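BMC domain protein (Clostridiales bacterium 1_7_47FAA, PDB 4OLO) probably assembles as a hexameric shell tile of a glycyl-radical-type bacterial microcompartment and carries a binding site for an iron-sulfur cluster. Local coordinates at residues 54-58 with 82-86; 1-5 with 90-94; 45-49 with 71-75; 32-38 with 74-80. One frame throughout, in Å; residues are numbered along the deposited sequence.

Contact 1: 54-58 with 82-86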
loop_
_atom_site.group_PDB
_atom_site.type_symbol
_atom_site.label_atom_id
_atom_site.label_comp_id
_atom_site.label_asym_id
_atom_site.label_seq_id
_atom_site.Cartn_x
_atom_site.Cartn_y
_atom_site.Cartn_z
ATOM N N LYS B 54 -15.992 26.319 2.591
ATOM C CA LYS B 54 -17.025 27.223 3.116
ATOM C C LYS B 54 -16.416 28.250 4.087
ATOM O O LYS B 54 -17.101 29.164 4.519
ATOM C CB LYS B 54 -18.148 26.412 3.784
ATOM C CG LYS B 54 -19.019 25.684 2.775
ATOM C CD LYS B 54 -19.920 24.647 3.418
ATOM C CE LYS B 54 -20.862 24.084 2.382
ATOM N NZ LYS B 54 -21.690 22.985 2.931
ATOM N N ALA B 55 -15.125 28.100 4.433
ATOM C CA ALA B 55 -14.427 29.037 5.320
ATOM C C ALA B 55 -13.872 30.268 4.543
ATOM O O ALA B 55 -13.267 30.130 3.466
ATOM C CB ALA B 55 -13.307 28.329 6.067
ATOM N N VAL B 56 -14.064 31.462 5.125
ATOM C CA VAL B 56 -13.558 32.735 4.598
ATOM C C VAL B 56 -12.014 32.812 4.753
ATOM O O VAL B 56 -11.446 32.314 5.715
ATOM C CB VAL B 56 -14.293 33.951 5.258
ATOM C CG1 VAL B 56 -13.695 35.300 4.848
ATOM C CG2 VAL B 56 -15.777 33.923 4.941
ATOM N N GLY B 57 -11.375 33.418 3.774
ATOM C CA GLY B 57 -9.956 33.710 3.782
ATOM C C GLY B 57 -9.007 32.603 3.457
ATOM O O GLY B 57 -7.801 32.836 3.492
ATOM N N VAL B 58 -9.524 31.407 3.136
ATOM C CA VAL B 58 -8.697 30.253 2.815
ATOM C C VAL B 58 -8.913 29.685 1.408
ATOM O O VAL B 58 -10.026 29.724 0.862
ATOM C CB VAL B 58 -8.724 29.129 3.914
ATOM C CG1 VAL B 58 -8.341 29.673 5.287
ATOM C CG2 VAL B 58 -10.061 28.392 3.979
ATOM N N SER B 82 -7.393 33.160 9.543
ATOM C CA SER B 82 -8.346 32.433 8.683
ATOM C C SER B 82 -8.050 30.956 8.671
ATOM O O SER B 82 -8.985 30.147 8.748
ATOM C CB SER B 82 -8.321 32.981 7.263
ATOM O OG SER B 82 -8.724 34.348 7.229
ATOM N N VAL B 83 -6.749 30.591 8.580
ATOM C CA VAL B 83 -6.311 29.199 8.578
ATOM C C VAL B 83 -6.663 28.534 9.942
ATOM O O VAL B 83 -7.294 27.478 9.957
ATOM C CB VAL B 83 -4.813 29.058 8.174
ATOM C CG1 VAL B 83 -4.292 27.643 8.466
ATOM C CG2 VAL B 83 -4.623 29.408 6.707
ATOM N N GLU B 84 -6.333 29.206 11.070
ATOM C CA GLU B 84 -6.641 28.704 12.404
ATOM C C GLU B 84 -8.149 28.552 12.623
ATOM O O GLU B 84 -8.583 27.526 13.151
ATOM C CB GLU B 84 -6.021 29.581 13.480
ATOM C CG GLU B 84 -4.519 29.414 13.570
ATOM C CD GLU B 84 -3.780 30.237 14.605
ATOM O OE1 GLU B 84 -2.626 29.862 14.911
ATOM O OE2 GLU B 84 -4.340 31.235 15.118
ATOM N N ALA B 85 -8.945 29.517 12.152
ATOM C CA ALA B 85 -10.411 29.479 12.268
ATOM C C ALA B 85 -10.993 28.305 11.472
ATOM O O ALA B 85 -11.907 27.640 11.984
ATOM C CB ALA B 85 -11.019 30.789 11.800
ATOM N N ALA B 86 -10.461 28.048 10.229
ATOM C CA ALA B 86 -10.916 26.957 9.379
ATOM C C ALA B 86 -10.549 25.605 10.028
ATOM O O ALA B 86 -11.392 24.709 10.054
ATOM C CB ALA B 86 -10.334 27.082 7.977
HETATM O O HOH W 1 -11.524 30.997 8.088
#
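The type II beta turn from A55 to V58, which carries the chain from helix 42-53 into strand 58-63, rests as a whole on helix 80-95, V56 taking part through its carbonyl, with A86 and S82 as the main partners. At its start the A55 methyl meets the A86 methyl, CB to CB 3.7 Å. V58, at the far end, works with both branches. Its CG1 lies beside the backbone N and opposite the carbonyl carbon (chi1 -55°), which sets it over the helix backbone, 3.6 Å from S82 O; the same methyl also touches V83 CG2 at 4.0 Å. CG2 leans on A86 CB at 4.2 Å. Between these ends, G57 bends with a positive phi of 79°, and its CA passes 3.7 Å from S82 OG. That hydroxyl is hydrogen-bonded to D79 OD1, at the N-cap of the same helix. The polar link across the contact is a water that donates to V56 O (2.7 Å) and to S82 O (2.8 Å). Since S82 O also accepts from A86 N, one carbonyl serves helix and water alike, and the turn is held by small apolar groups plus a solvent bridge, with no direct hydrogen bond.

Contact 2: 1-5 with 90-94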
loop_
_atom_site.group_PDB
_atom_site.type_symbol
_atom_site.label_atom_id
_atom_site.label_comp_id
_atom_site.label_asym_id
_atom_site.label_seq_id
_atom_site.Cartn_x
_atom_site.Cartn_y
_atom_site.Cartn_z
ATOM N N MET B 1 -7.984 12.175 12.932
ATOM C CA MET B 1 -7.196 12.910 11.938
ATOM C C MET B 1 -5.975 13.572 12.592
ATOM O O MET B 1 -5.995 13.821 13.793
ATOM C CB MET B 1 -8.066 14.003 11.268
ATOM C CG MET B 1 -9.367 13.502 10.696
ATOM S SD MET B 1 -9.914 14.514 9.299
ATOM C CE MET B 1 -10.741 15.890 10.145
ATOM N N GLU B 2 -4.935 13.894 11.803
ATOM C CA GLU B 2 -3.778 14.657 12.258
ATOM C C GLU B 2 -3.916 16.089 11.739
ATOM O O GLU B 2 -4.266 16.289 10.579
ATOM C CB GLU B 2 -2.479 14.077 11.716
ATOM C CG GLU B 2 -1.941 12.886 12.471
ATOM C CD GLU B 2 -0.585 12.491 11.921
ATOM O OE1 GLU B 2 -0.549 11.727 10.929
ATOM O OE2 GLU B 2 0.433 13.036 12.410
ATOM N N TYR B 3 -3.593 17.067 12.578
ATOM C CA TYR B 3 -3.692 18.492 12.255
ATOM C C TYR B 3 -2.384 19.171 12.525
ATOM O O TYR B 3 -1.821 19.009 13.605
ATOM C CB TYR B 3 -4.754 19.171 13.152
ATOM C CG TYR B 3 -6.158 18.623 13.021
ATOM C CD1 TYR B 3 -6.546 17.472 13.711
ATOM C CD2 TYR B 3 -7.121 19.289 12.257
ATOM C CE1 TYR B 3 -7.843 16.977 13.615
ATOM C CE2 TYR B 3 -8.431 18.818 12.180
ATOM C CZ TYR B 3 -8.777 17.650 12.844
ATOM O OH TYR B 3 -10.065 17.210 12.780
ATOM N N ARG B 4 -1.910 19.981 11.582
ATOM C CA ARG B 4 -0.678 20.760 11.748
ATOM C C ARG B 4 -0.840 22.078 11.049
ATOM O O ARG B 4 -1.595 22.181 10.088
ATOM C CB ARG B 4 0.574 20.030 11.183
ATOM C CG ARG B 4 0.886 18.659 11.797
ATOM C CD ARG B 4 1.420 18.762 13.213
ATOM N NE ARG B 4 2.815 19.172 13.215
ATOM C CZ ARG B 4 3.823 18.315 13.243
ATOM N NH1 ARG B 4 3.590 17.011 13.298
ATOM N NH2 ARG B 4 5.073 18.755 13.224
ATOM N N ILE B 5 -0.110 23.080 11.497
ATOM C CA ILE B 5 -0.084 24.382 10.845
ATOM C C ILE B 5 1.394 24.770 10.595
ATOM O O ILE B 5 2.242 24.549 11.461
ATOM C CB ILE B 5 -0.881 25.459 11.664
ATOM C CG1 ILE B 5 -1.041 26.752 10.847
ATOM C CG2 ILE B 5 -0.232 25.730 13.050
ATOM C CD1 ILE B 5 -2.021 27.748 11.375
ATOM N N ILE B 90 -13.144 22.593 11.262
ATOM C CA ILE B 90 -12.973 21.222 10.772
ATOM C C ILE B 90 -12.952 20.251 11.954
ATOM O O ILE B 90 -13.673 19.252 11.932
ATOM C CB ILE B 90 -11.725 21.081 9.868
ATOM C CG1 ILE B 90 -11.915 21.834 8.533
ATOM C CG2 ILE B 90 -11.409 19.613 9.624
ATOM C CD1 ILE B 90 -10.635 22.220 7.831
ATOM N N ARG B 91 -12.149 20.568 12.984
ATOM C CA ARG B 91 -11.982 19.769 14.182
ATOM C C ARG B 91 -13.309 19.666 14.951
ATOM O O ARG B 91 -13.669 18.574 15.362
ATOM C CB ARG B 91 -10.820 20.343 15.023
ATOM C CG ARG B 91 -10.703 19.812 16.437
ATOM C CD ARG B 91 -9.987 18.477 16.555
ATOM N NE ARG B 91 -10.035 17.999 17.944
ATOM C CZ ARG B 91 -9.033 17.392 18.582
ATOM N NH1 ARG B 91 -7.883 17.149 17.956
ATOM N NH2 ARG B 91 -9.173 17.023 19.849
ATOM N N LYS B 92 -14.039 20.783 15.098
ATOM C CA LYS B 92 -15.335 20.857 15.777
ATOM C C LYS B 92 -16.371 19.979 15.061
ATOM O O LYS B 92 -17.079 19.220 15.722
ATOM C CB LYS B 92 -15.807 22.316 15.881
ATOM C CG LYS B 92 -17.118 22.541 16.623
ATOM C CD LYS B 92 -17.589 23.992 16.471
ATOM C CE LYS B 92 -18.915 24.246 17.133
ATOM N NZ LYS B 92 -19.203 25.702 17.218
ATOM N N LYS B 93 -16.435 20.052 13.722
ATOM C CA LYS B 93 -17.367 19.251 12.934
ATOM C C LYS B 93 -17.003 17.774 12.968
ATOM O O LYS B 93 -17.890 16.924 12.948
ATOM C CB LYS B 93 -17.465 19.774 11.500
ATOM C CG LYS B 93 -18.086 21.172 11.402
ATOM C CD LYS B 93 -19.494 21.157 10.873
ATOM C CE LYS B 93 -20.055 22.558 10.704
ATOM N NZ LYS B 93 -21.442 22.566 10.164
ATOM N N GLU B 94 -15.701 17.467 13.085
ATOM C CA GLU B 94 -15.215 16.089 13.147
ATOM C C GLU B 94 -15.642 15.361 14.410
ATOM O O GLU B 94 -16.031 14.200 14.320
ATOM C CB GLU B 94 -13.701 15.992 12.896
ATOM C CG GLU B 94 -13.187 14.581 12.615
ATOM C CD GLU B 94 -13.866 13.714 11.556
ATOM O OE1 GLU B 94 -13.792 12.468 11.684
ATOM O OE2 GLU B 94 -14.478 14.268 10.610
#
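The Y3 ring presents an edge to I90, whose CG2 sits close to the ring plane and 4.0 Å from Y3 CE2. R91 comes in obliquely: CD of its aliphatic stem lies 3.9 Å from Y3 CE1, and the ring and guanidinium planes are 51° apart, not parallel as a stack would need. A bend at chi2 (82°) folds the R91 chain back to bring CD there. The phenol end reaches the helix backbone, Y3 OH lying 3.5 Å from R91 CA and 3.8 Å from E94 CB. M1 adds a second apolar touch. Its chain turns at chi3, and the terminal CE nestles between I90 CG2 at 3.8 Å and E94 CG at 3.7 Å. E94 thus offers its methylene groups to M1 and Y3, while its carboxylate leaves the chain for a salt bridge with R4 of the second subunit. I90 continues inward onto I38 and onto A48, V51 and A52 of helix 42-53. Strand 2-5 and helix 90-94 run nearly antiparallel, their axes 11.3 Å apart at closest approach: a helix packed on the sheet over 2-7, its outermost strand within this chain, as in the alpha/beta fold of BMC shell proteins.

Contact 3: 45-49 with 71-75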
loop_
_atom_site.group_PDB
_atom_site.type_symbol
_atom_site.label_atom_id
_atom_site.label_comp_id
_atom_site.label_asym_id
_atom_site.label_seq_id
_atom_site.Cartn_x
_atom_site.Cartn_y
_atom_site.Cartn_z
ATOM N N MET B 45 -11.289 13.440 5.057
ATOM C CA MET B 45 -10.653 14.526 4.310
ATOM C C MET B 45 -11.624 15.245 3.353
ATOM O O MET B 45 -11.540 16.473 3.249
ATOM C CB MET B 45 -9.387 14.050 3.565
ATOM C CG MET B 45 -8.158 13.853 4.473
ATOM S SD MET B 45 -6.535 13.520 3.677
ATOM C CE MET B 45 -6.916 12.093 2.599
ATOM N N VAL B 46 -12.535 14.496 2.665
ATOM C CA VAL B 46 -13.530 15.056 1.733
ATOM C C VAL B 46 -14.518 15.916 2.552
ATOM O O VAL B 46 -14.856 17.022 2.127
ATOM C CB VAL B 46 -14.238 13.978 0.845
ATOM C CG1 VAL B 46 -15.361 14.585 0.017
ATOM C CG2 VAL B 46 -13.244 13.273 -0.067
ATOM N N CYS B 47 -14.889 15.443 3.760
ATOM C CA CYS B 47 -15.764 16.166 4.681
ATOM C C CYS B 47 -15.108 17.454 5.159
ATOM O O CYS B 47 -15.751 18.510 5.150
ATOM C CB CYS B 47 -16.170 15.277 5.851
ATOM S SG CYS B 47 -17.324 13.972 5.390
ATOM N N ALA B 48 -13.824 17.355 5.562
ATOM C CA ALA B 48 -12.984 18.463 6.022
ATOM C C ALA B 48 -12.832 19.511 4.902
ATOM O O ALA B 48 -12.955 20.717 5.169
ATOM C CB ALA B 48 -11.607 17.930 6.451
ATOM N N ALA B 49 -12.592 19.040 3.649
ATOM C CA ALA B 49 -12.437 19.890 2.451
ATOM C C ALA B 49 -13.655 20.755 2.283
ATOM O O ALA B 49 -13.499 21.929 1.974
ATOM C CB ALA B 49 -12.222 19.035 1.204
ATOM N N MET B 71 -5.784 10.987 -3.030
ATOM C CA MET B 71 -5.673 12.089 -2.070
ATOM C C MET B 71 -5.015 11.617 -0.777
ATOM O O MET B 71 -5.549 10.731 -0.096
ATOM C CB MET B 71 -7.048 12.717 -1.789
ATOM C CG MET B 71 -6.981 13.923 -0.890
ATOM S SD MET B 71 -8.610 14.584 -0.478
ATOM C CE MET B 71 -8.132 15.925 0.566
ATOM N N ILE B 72 -3.865 12.224 -0.438
ATOM C CA ILE B 72 -3.084 11.884 0.759
ATOM C C ILE B 72 -3.334 12.866 1.928
ATOM O O ILE B 72 -3.445 12.450 3.088
ATOM C CB ILE B 72 -1.559 11.784 0.388
ATOM C CG1 ILE B 72 -1.310 10.668 -0.648
ATOM C CG2 ILE B 72 -0.662 11.585 1.623
ATOM C CD1 ILE B 72 -0.302 11.007 -1.648
ATOM N N LEU B 73 -3.419 14.158 1.609
ATOM C CA LEU B 73 -3.424 15.237 2.568
ATOM C C LEU B 73 -4.272 16.392 2.054
ATOM O O LEU B 73 -4.441 16.562 0.846
ATOM C CB LEU B 73 -1.932 15.658 2.624
ATOM C CG LEU B 73 -1.382 16.591 3.655
ATOM C CD1 LEU B 73 -1.428 15.971 5.034
ATOM C CD2 LEU B 73 0.053 16.882 3.335
ATOM N N LEU B 74 -4.781 17.189 2.980
ATOM C CA LEU B 74 -5.563 18.384 2.691
ATOM C C LEU B 74 -4.752 19.602 3.200
ATOM O O LEU B 74 -4.312 19.620 4.356
ATOM C CB LEU B 74 -6.964 18.307 3.346
ATOM C CG LEU B 74 -7.913 19.461 3.054
ATOM C CD1 LEU B 74 -8.497 19.351 1.646
ATOM C CD2 LEU B 74 -9.022 19.555 4.100
ATOM N N ALA B 75 -4.476 20.552 2.296
ATOM C CA ALA B 75 -3.729 21.773 2.595
ATOM C C ALA B 75 -4.655 22.976 2.441
ATOM O O ALA B 75 -5.415 23.058 1.470
ATOM C CB ALA B 75 -2.527 21.899 1.688
#
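A thioether set against two backbone carbonyls is the odd feature here: M45 SD lies 3.3 Å from I72 O, and M45 CE lies 3.3 Å from M71 O. M45 was modelled in two conformations, and this is one of them, so the detail of its tip is tentative. In this conformation the chain runs out from the helix and then bends at chi3 (-53°), laying the methyl along the chain that leads into strand 73-78. There I72 and L73 both face I63 as a classic beta bulge. M71 comes back the other way. Its CG stands opposite its backbone N (chi1 -176°) and the rest of the chain is extended, which carries CE to 3.8 Å from M45 CB, while M71 CG lies 3.9 Å from M45 CE. The two methionines therefore run alongside each other in opposite senses. L74 lays both methyls against the helix: CD2 is 3.6 Å from A49 N and 3.9 Å from A48 CB, and CD1 is 3.8 Å from A49 CB. Helix 45-49 and strand 73-75 run almost parallel, 11° apart. I16 of the second subunit packs on A49 and M71, and I43 of the third on L73. With no hydrogen bond between the segments, cohesion must come largely from apolar burial and dispersion; in this conformer I72 O lies nearly in line with the M45 CG-SD bond, where a weak sulfur-oxygen attraction is possible.

Contact 4: 32-38 with 74-80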
loop_
_atom_site.group_PDB
_atom_site.type_symbol
_atom_site.label_atom_id
_atom_site.label_comp_id
_atom_site.label_asym_id
_atom_site.label_seq_id
_atom_site.Cartn_x
_atom_site.Cartn_y
_atom_site.Cartn_z
ATOM N N ALA B 32 0.830 32.501 0.620
ATOM C CA ALA B 32 0.243 32.133 1.910
ATOM C C ALA B 32 1.105 32.508 3.119
ATOM O O ALA B 32 2.297 32.207 3.178
ATOM C CB ALA B 32 -0.091 30.642 1.954
ATOM N N ASP B 33 0.459 33.174 4.078
ATOM C CA ASP B 33 0.962 33.601 5.376
ATOM C C ASP B 33 1.061 32.328 6.254
ATOM O O ASP B 33 1.990 32.190 7.039
ATOM C CB ASP B 33 -0.076 34.575 5.952
ATOM C CG ASP B 33 0.386 35.522 7.022
ATOM O OD1 ASP B 33 0.472 35.091 8.195
ATOM O OD2 ASP B 33 0.542 36.728 6.717
ATOM N N ALA B 34 0.097 31.403 6.107
ATOM C CA ALA B 34 0.044 30.147 6.845
ATOM C C ALA B 34 -0.491 28.994 5.980
ATOM O O ALA B 34 -1.180 29.231 4.988
ATOM C CB ALA B 34 -0.804 30.302 8.098
ATOM N N ILE B 35 -0.143 27.752 6.355
ATOM C CA ILE B 35 -0.604 26.526 5.709
ATOM C C ILE B 35 -1.114 25.641 6.808
ATOM O O ILE B 35 -0.339 25.288 7.696
ATOM C CB ILE B 35 0.473 25.753 4.859
ATOM C CG1 ILE B 35 1.112 26.626 3.768
ATOM C CG2 ILE B 35 -0.130 24.488 4.228
ATOM C CD1 ILE B 35 2.226 25.931 3.011
ATOM N N GLY B 36 -2.401 25.298 6.741
ATOM C CA GLY B 36 -3.042 24.336 7.638
ATOM C C GLY B 36 -3.034 22.974 6.953
ATOM O O GLY B 36 -3.406 22.858 5.776
ATOM N N LEU B 37 -2.563 21.944 7.647
ATOM C CA LEU B 37 -2.479 20.590 7.071
ATOM C C LEU B 37 -3.334 19.613 7.850
ATOM O O LEU B 37 -3.323 19.644 9.072
ATOM C CB LEU B 37 -1.016 20.081 7.033
ATOM C CG LEU B 37 0.002 20.866 6.190
ATOM C CD1 LEU B 37 1.399 20.417 6.501
ATOM C CD2 LEU B 37 -0.293 20.775 4.680
ATOM N N ILE B 38 -4.107 18.787 7.144
ATOM C CA ILE B 38 -4.979 17.790 7.758
ATOM C C ILE B 38 -4.793 16.486 7.010
ATOM O O ILE B 38 -4.897 16.453 5.779
ATOM C CB ILE B 38 -6.497 18.183 7.937
ATOM C CG1 ILE B 38 -6.711 19.590 8.532
ATOM C CG2 ILE B 38 -7.235 17.181 8.814
ATOM C CD1 ILE B 38 -7.188 20.545 7.527
ATOM N N LEU B 74 -4.781 17.189 2.980
ATOM C CA LEU B 74 -5.563 18.384 2.691
ATOM C C LEU B 74 -4.752 19.602 3.200
ATOM O O LEU B 74 -4.312 19.620 4.356
ATOM C CB LEU B 74 -6.964 18.307 3.346
ATOM C CG LEU B 74 -7.913 19.461 3.054
ATOM C CD1 LEU B 74 -8.497 19.351 1.646
ATOM C CD2 LEU B 74 -9.022 19.555 4.100
ATOM N N ALA B 75 -4.476 20.552 2.296
ATOM C CA ALA B 75 -3.729 21.773 2.595
ATOM C C ALA B 75 -4.655 22.976 2.441
ATOM O O ALA B 75 -5.415 23.058 1.470
ATOM C CB ALA B 75 -2.527 21.899 1.688
ATOM N N ILE B 76 -4.639 23.863 3.446
ATOM C CA ILE B 76 -5.457 25.077 3.586
ATOM C C ILE B 76 -4.467 26.254 3.615
ATOM O O ILE B 76 -3.594 26.302 4.483
ATOM C CB ILE B 76 -6.281 24.972 4.931
ATOM C CG1 ILE B 76 -7.345 23.870 4.948
ATOM C CG2 ILE B 76 -6.838 26.265 5.424
ATOM C CD1 ILE B 76 -7.948 23.542 3.613
ATOM N N PHE B 77 -4.613 27.195 2.702
ATOM C CA PHE B 77 -3.718 28.349 2.586
ATOM C C PHE B 77 -4.448 29.670 2.861
ATOM O O PHE B 77 -5.572 29.869 2.397
ATOM C CB PHE B 77 -3.152 28.424 1.148
ATOM C CG PHE B 77 -2.381 27.223 0.671
ATOM C CD1 PHE B 77 -3.044 26.112 0.148
ATOM C CD2 PHE B 77 -0.985 27.217 0.696
ATOM C CE1 PHE B 77 -2.327 25.001 -0.302
ATOM C CE2 PHE B 77 -0.261 26.101 0.233
ATOM C CZ PHE B 77 -0.940 25.001 -0.261
ATOM N N GLY B 78 -3.762 30.587 3.529
ATOM C CA GLY B 78 -4.263 31.922 3.820
ATOM C C GLY B 78 -3.519 32.591 4.957
ATOM O O GLY B 78 -2.428 32.159 5.349
ATOM N N ASP B 79 -4.129 33.638 5.525
ATOM C CA ASP B 79 -3.550 34.343 6.667
ATOM C C ASP B 79 -3.749 33.437 7.856
ATOM O O ASP B 79 -4.668 32.631 7.827
ATOM C CB ASP B 79 -4.235 35.712 6.876
ATOM C CG ASP B 79 -5.735 35.629 7.117
ATOM O OD1 ASP B 79 -6.483 35.434 6.136
ATOM O OD2 ASP B 79 -6.158 35.757 8.289
ATOM N N THR B 80 -2.886 33.538 8.880
ATOM C CA THR B 80 -2.924 32.720 10.099
ATOM C C THR B 80 -4.312 32.639 10.730
ATOM O O THR B 80 -4.782 31.536 11.005
ATOM C CB THR B 80 -1.867 33.204 11.117
ATOM O OG1 THR B 80 -0.598 33.257 10.468
ATOM C CG2 THR B 80 -1.780 32.300 12.355
#
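Six backbone hydrogen bonds join A34, G36 and I38 to G78, I76 and L74 in an antiparallel pairing. They are short at A34 N to G78 O and G36 N to I76 O, both 2.7 Å, and longest at G78 N to A34 O, 3.3 Å. At that end D33 and A34 both face G78, a classic beta bulge. Between the hydrogen-bonded pairs, I35 lies beside F77 and points the same way: I35 CD1 is 3.7 Å from F77 CE2, and I35 CG2 stands 4.3 Å above the ring plane, toward its rim. A32 CB meets the same ring at the edge, 3.8 Å from F77 CD2. On the opposite face I38 CD1 touches L74 CD2 at 4.0 Å. Beyond the bulge, D33 OD1 approaches T80 OG1 to 3.1 Å. D33 has CG opposite its backbone N (chi1 -159°), which swings the carboxylate toward that hydroxyl. Next to T80, D79 caps a backbone N of the helix that starts there. The I35, L37 and F77 face is packed by helix 11-17, the L74 and I76 face by helices 42-53 and 80-95, and strands 2-7 and 58-63 flank the pair within the sheet.

In the fold
From the N terminus, strand 2-7 opens contact 2, which closes only when helix 80-95 arrives and so encloses the other three contacts. Strand 34-39 opens contact 4, and helix 42-53 opens contact 3. Both close on strand 73-78 and share L74 and A75, contact 3 toward its start and contact 4 along its length. Contact 1 opens after both, in the turn at 54-58, before they close, and closes last of these three, on 82-86, so it crosses contacts 3 and 4. V83 joins contact 1 to I5 and to G36, while I90 touches A48 and joins contact 2 to contact 3. Helices 42-53 and 80-95 are thus tied to the same side of the sheet.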